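Local atomic coordinates of tetraacyldisaccharide 4'-kinase (Aquifex aeolicus, PDB entry 4EHW), a protein that probably transfers the gamma-phosphate of ATP to the 4'-position of a tetraacyldisaccharide 1-phosphate, forming lipid IVA in lipid A biosynthesis. Residues 87-92 with 132-137; 224-229 with 274-279. All blocks are in the same frame, centred on the assembly; numbering follows the deposited sequence.

Contact 1: residues 87-92 with 132-137; sequences SEYGNL and LSPEVF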
# COMPACT_ATOMS: atom_id res chain seq x y z
N SER A 87 15.51 -0.58 -3.24
CA SER A 87 16.13 0.12 -2.13
C SER A 87 16.83 -0.88 -1.24
O SER A 87 16.28 -1.94 -0.93
CB SER A 87 15.05 0.84 -1.31
OG SER A 87 15.60 1.42 -0.14
N GLU A 88 18.05 -0.54 -0.80
CA GLU A 88 18.79 -1.41 0.12
C GLU A 88 18.85 -0.77 1.50
O GLU A 88 19.65 0.15 1.74
CB GLU A 88 20.20 -1.67 -0.41
CG GLU A 88 20.24 -2.40 -1.75
CD GLU A 88 21.63 -2.44 -2.38
OE1 GLU A 88 22.61 -1.98 -1.74
OE2 GLU A 88 21.73 -2.92 -3.53
N TYR A 89 17.99 -1.25 2.40
CA TYR A 89 17.84 -0.61 3.71
C TYR A 89 17.84 0.91 3.67
O TYR A 89 18.53 1.56 4.47
CB TYR A 89 18.88 -1.15 4.70
CG TYR A 89 18.77 -2.65 4.82
CD1 TYR A 89 19.74 -3.49 4.27
CD2 TYR A 89 17.68 -3.24 5.43
CE1 TYR A 89 19.63 -4.88 4.36
CE2 TYR A 89 17.55 -4.63 5.51
CZ TYR A 89 18.53 -5.43 4.99
OH TYR A 89 18.40 -6.79 5.07
N GLY A 90 17.10 1.48 2.71
CA GLY A 90 16.89 2.91 2.64
C GLY A 90 17.78 3.57 1.61
O GLY A 90 17.61 4.76 1.27
N ASN A 91 18.75 2.82 1.10
CA ASN A 91 19.60 3.35 0.05
C ASN A 91 18.90 3.08 -1.30
O ASN A 91 18.90 1.95 -1.80
CB ASN A 91 20.99 2.69 0.08
CG ASN A 91 21.92 3.18 -1.04
OD1 ASN A 91 21.73 4.26 -1.62
ND2 ASN A 91 22.94 2.37 -1.33
N LEU A 92 18.30 4.12 -1.87
CA LEU A 92 17.61 4.03 -3.17
C LEU A 92 18.55 3.72 -4.32
O LEU A 92 19.55 4.42 -4.53
CB LEU A 92 16.83 5.31 -3.46
CG LEU A 92 15.63 5.51 -2.51
CD1 LEU A 92 15.37 7.00 -2.21
CD2 LEU A 92 14.40 4.85 -3.10
N LEU A 132 20.94 -9.09 0.60
CA LEU A 132 20.56 -8.25 1.73
C LEU A 132 20.35 -9.03 3.03
O LEU A 132 20.32 -8.43 4.10
CB LEU A 132 19.29 -7.46 1.39
CG LEU A 132 19.22 -6.72 0.06
CD1 LEU A 132 17.78 -6.26 -0.23
CD2 LEU A 132 20.18 -5.54 0.06
N SER A 133 20.18 -10.34 2.93
CA SER A 133 19.93 -11.17 4.12
C SER A 133 18.90 -10.56 5.09
O SER A 133 19.20 -10.39 6.28
CB SER A 133 21.24 -11.47 4.88
OG SER A 133 22.15 -12.15 4.05
N PRO A 134 17.71 -10.22 4.60
CA PRO A 134 16.69 -9.72 5.53
C PRO A 134 16.18 -10.83 6.46
O PRO A 134 16.28 -12.01 6.13
CB PRO A 134 15.56 -9.27 4.61
CG PRO A 134 15.78 -10.02 3.32
CD PRO A 134 17.24 -10.24 3.20
N GLU A 135 15.66 -10.45 7.62
CA GLU A 135 15.15 -11.43 8.57
C GLU A 135 13.67 -11.69 8.36
O GLU A 135 13.16 -12.73 8.78
CB GLU A 135 15.40 -10.93 10.00
CG GLU A 135 16.86 -10.76 10.33
CD GLU A 135 17.05 -10.11 11.68
OE1 GLU A 135 16.87 -8.89 11.77
OE2 GLU A 135 17.36 -10.84 12.66
N VAL A 136 12.98 -10.76 7.71
CA VAL A 136 11.55 -10.93 7.43
C VAL A 136 11.13 -10.25 6.14
O VAL A 136 11.57 -9.14 5.86
CB VAL A 136 10.66 -10.43 8.60
CG1 VAL A 136 10.92 -8.97 8.89
CG2 VAL A 136 9.16 -10.64 8.28
N PHE A 137 10.27 -10.92 5.37
CA PHE A 137 9.66 -10.32 4.18
C PHE A 137 8.23 -9.87 4.45
O PHE A 137 7.47 -10.57 5.15
CB PHE A 137 9.62 -11.32 3.02
CG PHE A 137 10.97 -11.61 2.43
CD1 PHE A 137 11.63 -10.64 1.69
CD2 PHE A 137 11.58 -12.84 2.62
CE1 PHE A 137 12.89 -10.89 1.15
CE2 PHE A 137 12.84 -13.10 2.07
CZ PHE A 137 13.49 -12.12 1.34
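Tyr89 and Leu132 share the one hydrogen bond between residues 87-92 and 132-137: the phenol OH of Tyr89 donates to the backbone O of Leu132 at 2.7 Å. The acceptor lies at the edge of the ring and in its plane, whereas the hydroxyl sits above the carbonyl plane, 48° out of it, and so approaches well off the lone-pair directions. With CG of Tyr89 anti to the carbonyl carbon (chi1 -57°), the ring extends to the 132-137 segment, although its CB does not point there.

Van der Waals contacts flank this bond. Tyr89 and Leu132 run past each other in opposite directions, bringing CE1 of Tyr89 to 3.9 Å from CB of Leu132. Beyond the hydroxyl lies Pro134, whose CA is 3.4 Å from Tyr89 OH. The other end of the leucine serves Glu88: CD2 of Leu132 touches CG of Glu88 at 3.6 Å, the two side chains crossing at about a right angle. The glutamate chain runs on extended past CG, and its OE2 forms a salt bridge with Lys131, so its aliphatic part and its charge meet the neighbouring residues Leu132 and Lys131.

Within 87-92, backbone bonds in both directions pair Glu88 with Asn91. The contact thus sets a type I' beta-hairpin turn, joining strands 84-88 and 91-92, against the segment leading into strand 136-139 in a P-loop kinase fold.

Contact 2: residues 224-229 with 274-279; sequences DILKER and GEIYLT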
# COMPACT_ATOMS: atom_id res chain seq x y z
N ASP A 224 0.20 24.00 9.62
CA ASP A 224 0.21 25.45 9.85
C ASP A 224 0.54 26.44 8.71
O ASP A 224 0.10 27.59 8.73
CB ASP A 224 1.34 25.73 10.85
CG ASP A 224 0.87 25.68 12.29
OD1 ASP A 224 0.83 24.57 12.87
OD2 ASP A 224 0.55 26.76 12.83
N ILE A 225 1.33 26.00 7.74
CA ILE A 225 1.83 26.91 6.71
C ILE A 225 0.68 27.14 5.74
O ILE A 225 0.77 28.00 4.86
CB ILE A 225 3.05 26.37 5.95
CG1 ILE A 225 2.65 25.20 5.05
CG2 ILE A 225 4.15 25.97 6.94
CD1 ILE A 225 3.82 24.56 4.32
N LEU A 226 -0.39 26.39 5.89
CA LEU A 226 -1.51 26.49 4.96
C LEU A 226 -2.49 27.58 5.36
O LEU A 226 -3.45 27.86 4.65
CB LEU A 226 -2.24 25.14 4.85
CG LEU A 226 -1.55 24.09 3.97
CD1 LEU A 226 -2.55 23.04 3.52
CD2 LEU A 226 -0.88 24.76 2.76
N LYS A 227 -2.24 28.20 6.51
CA LYS A 227 -3.21 29.11 7.08
C LYS A 227 -3.24 30.49 6.42
O LYS A 227 -2.20 31.12 6.19
CB LYS A 227 -3.08 29.19 8.59
CG LYS A 227 -3.40 27.86 9.25
CD LYS A 227 -4.87 27.50 9.10
CE LYS A 227 -5.20 26.22 9.85
NZ LYS A 227 -4.59 25.07 9.13
N GLU A 228 -4.45 30.93 6.11
CA GLU A 228 -4.66 32.16 5.38
C GLU A 228 -3.84 32.13 4.09
O GLU A 228 -3.44 33.18 3.57
CB GLU A 228 -4.32 33.38 6.24
CG GLU A 228 -5.41 33.73 7.25
CD GLU A 228 -5.09 34.98 8.06
OE1 GLU A 228 -3.91 35.15 8.45
OE2 GLU A 228 -6.01 35.80 8.28
N ARG A 229 -3.61 30.92 3.59
CA ARG A 229 -3.10 30.70 2.24
C ARG A 229 -4.14 29.89 1.46
O ARG A 229 -4.90 29.12 2.06
CB ARG A 229 -1.76 29.95 2.27
CG ARG A 229 -0.65 30.61 3.07
CD ARG A 229 -0.18 31.88 2.38
NE ARG A 229 -0.01 31.66 0.95
CZ ARG A 229 1.16 31.46 0.35
NH1 ARG A 229 2.28 31.45 1.05
NH2 ARG A 229 1.21 31.27 -0.97
N GLY A 274 6.00 31.33 -5.97
CA GLY A 274 5.41 31.74 -4.70
C GLY A 274 4.11 31.04 -4.33
O GLY A 274 3.56 31.28 -3.24
N GLU A 275 3.62 30.18 -5.21
CA GLU A 275 2.33 29.55 -4.97
C GLU A 275 2.49 28.19 -4.32
O GLU A 275 3.48 27.46 -4.56
CB GLU A 275 1.53 29.44 -6.27
CG GLU A 275 1.20 30.81 -6.89
CD GLU A 275 0.34 31.67 -5.98
OE1 GLU A 275 -0.66 31.16 -5.45
OE2 GLU A 275 0.67 32.87 -5.79
N ILE A 276 1.53 27.83 -3.49
CA ILE A 276 1.61 26.59 -2.74
C ILE A 276 0.84 25.53 -3.48
O ILE A 276 -0.35 25.70 -3.76
CB ILE A 276 1.06 26.79 -1.31
CG1 ILE A 276 2.00 27.70 -0.51
CG2 ILE A 276 0.91 25.45 -0.61
CD1 ILE A 276 1.45 28.13 0.87
N TYR A 277 1.51 24.43 -3.80
CA TYR A 277 0.87 23.31 -4.49
C TYR A 277 0.61 22.11 -3.55
O TYR A 277 1.49 21.74 -2.76
CB TYR A 277 1.75 22.85 -5.66
CG TYR A 277 1.79 23.84 -6.79
CD1 TYR A 277 0.83 23.82 -7.79
CD2 TYR A 277 2.78 24.80 -6.87
CE1 TYR A 277 0.85 24.74 -8.84
CE2 TYR A 277 2.82 25.72 -7.91
CZ TYR A 277 1.84 25.68 -8.89
OH TYR A 277 1.88 26.59 -9.94
N LEU A 278 -0.58 21.52 -3.66
CA LEU A 278 -0.91 20.26 -3.01
C LEU A 278 -1.19 19.20 -4.07
O LEU A 278 -1.92 19.46 -5.02
CB LEU A 278 -2.12 20.40 -2.08
CG LEU A 278 -1.76 20.35 -0.60
CD1 LEU A 278 -0.78 21.47 -0.32
CD2 LEU A 278 -2.98 20.48 0.29
N THR A 279 -0.59 18.02 -3.90
CA THR A 279 -0.85 16.88 -4.78
C THR A 279 -0.82 15.58 -3.98
O THR A 279 -0.83 15.62 -2.74
CB THR A 279 0.14 16.82 -5.94
OG1 THR A 279 -0.23 15.75 -6.83
CG2 THR A 279 1.58 16.57 -5.42
O HOH W 1 -0.51 29.82 -3.01
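The guanidinium of Arg229 lies flat over the end of Ile276, with CD1 of the isoleucine 3.3 Å from the guanidinium plane and over its centre. The arginine chain bends at chi2 (-69°) and again at chi3 (-45°), which turns the guanidinium back over that methyl, CZ of Arg229 lying 3.4 Å from CD1 of Ile276. The two side chains cross at about a right angle. At the guanidinium edge, NH2 of Arg229 donates to the backbone O of Gly274 over 3.3 Å, a long bond lying in the carbonyl plane and near the guanidinium plane. A water extends this polar edge, accepting a weak bond from Arg229 NH2 and one from Ile276 N, and donating to OE1 of Glu275 at 2.8 Å. That carboxylate oxygen also forms a salt bridge with Lys255; its link to Arg229 is the weak one through the water.

The contact lays the 3-10 segment and type II turn that precede strand 231-235 against Ile276 and Leu278 of strand 276-279, a parallel neighbour of that strand. Replacing Arg229 with an alanine would probably leave Gly274 O without this donor and uncover the CD1 end of Ile276.

Next to the arginine, the leucine and isoleucine side chains make apolar contacts. Ile276 divides its branches: CG1, beside the backbone N (chi1 -68°), leads CD1 to the guanidinium, while CG2 takes CD2 of Leu226 at 3.9 Å. The other methyl of Leu226, CD1, meets CD2 of Leu278 tip to tip at 4.1 Å. Leu226 and Leu278 both also touch Ile252, and Phe294 of strand 293-302 packs against Ile225 and Leu278.

In the fold
The two contacts follow one another along the chain: both segments of contact 1 precede those of contact 2. Their centres lie 35 Å apart, their nearest atoms are about 17 Å apart, and they do not touch. Contact 1 belongs to the part built on strands 69-73, 114-117 and 136-139, with strand 136-139 running parallel to strand 40-45, which leads into the predicted ATP-binding residues 47-54. Contact 2 lies farther from the chain centre, among strands 231-235, 254-259, 276-279 and 293-302. A continuous series of strand pairings, through 152-158, 184-188 and 203-214, connects these regions. Both contacts are structural packing in separate parts of the kinase, away from the predicted nucleotide site.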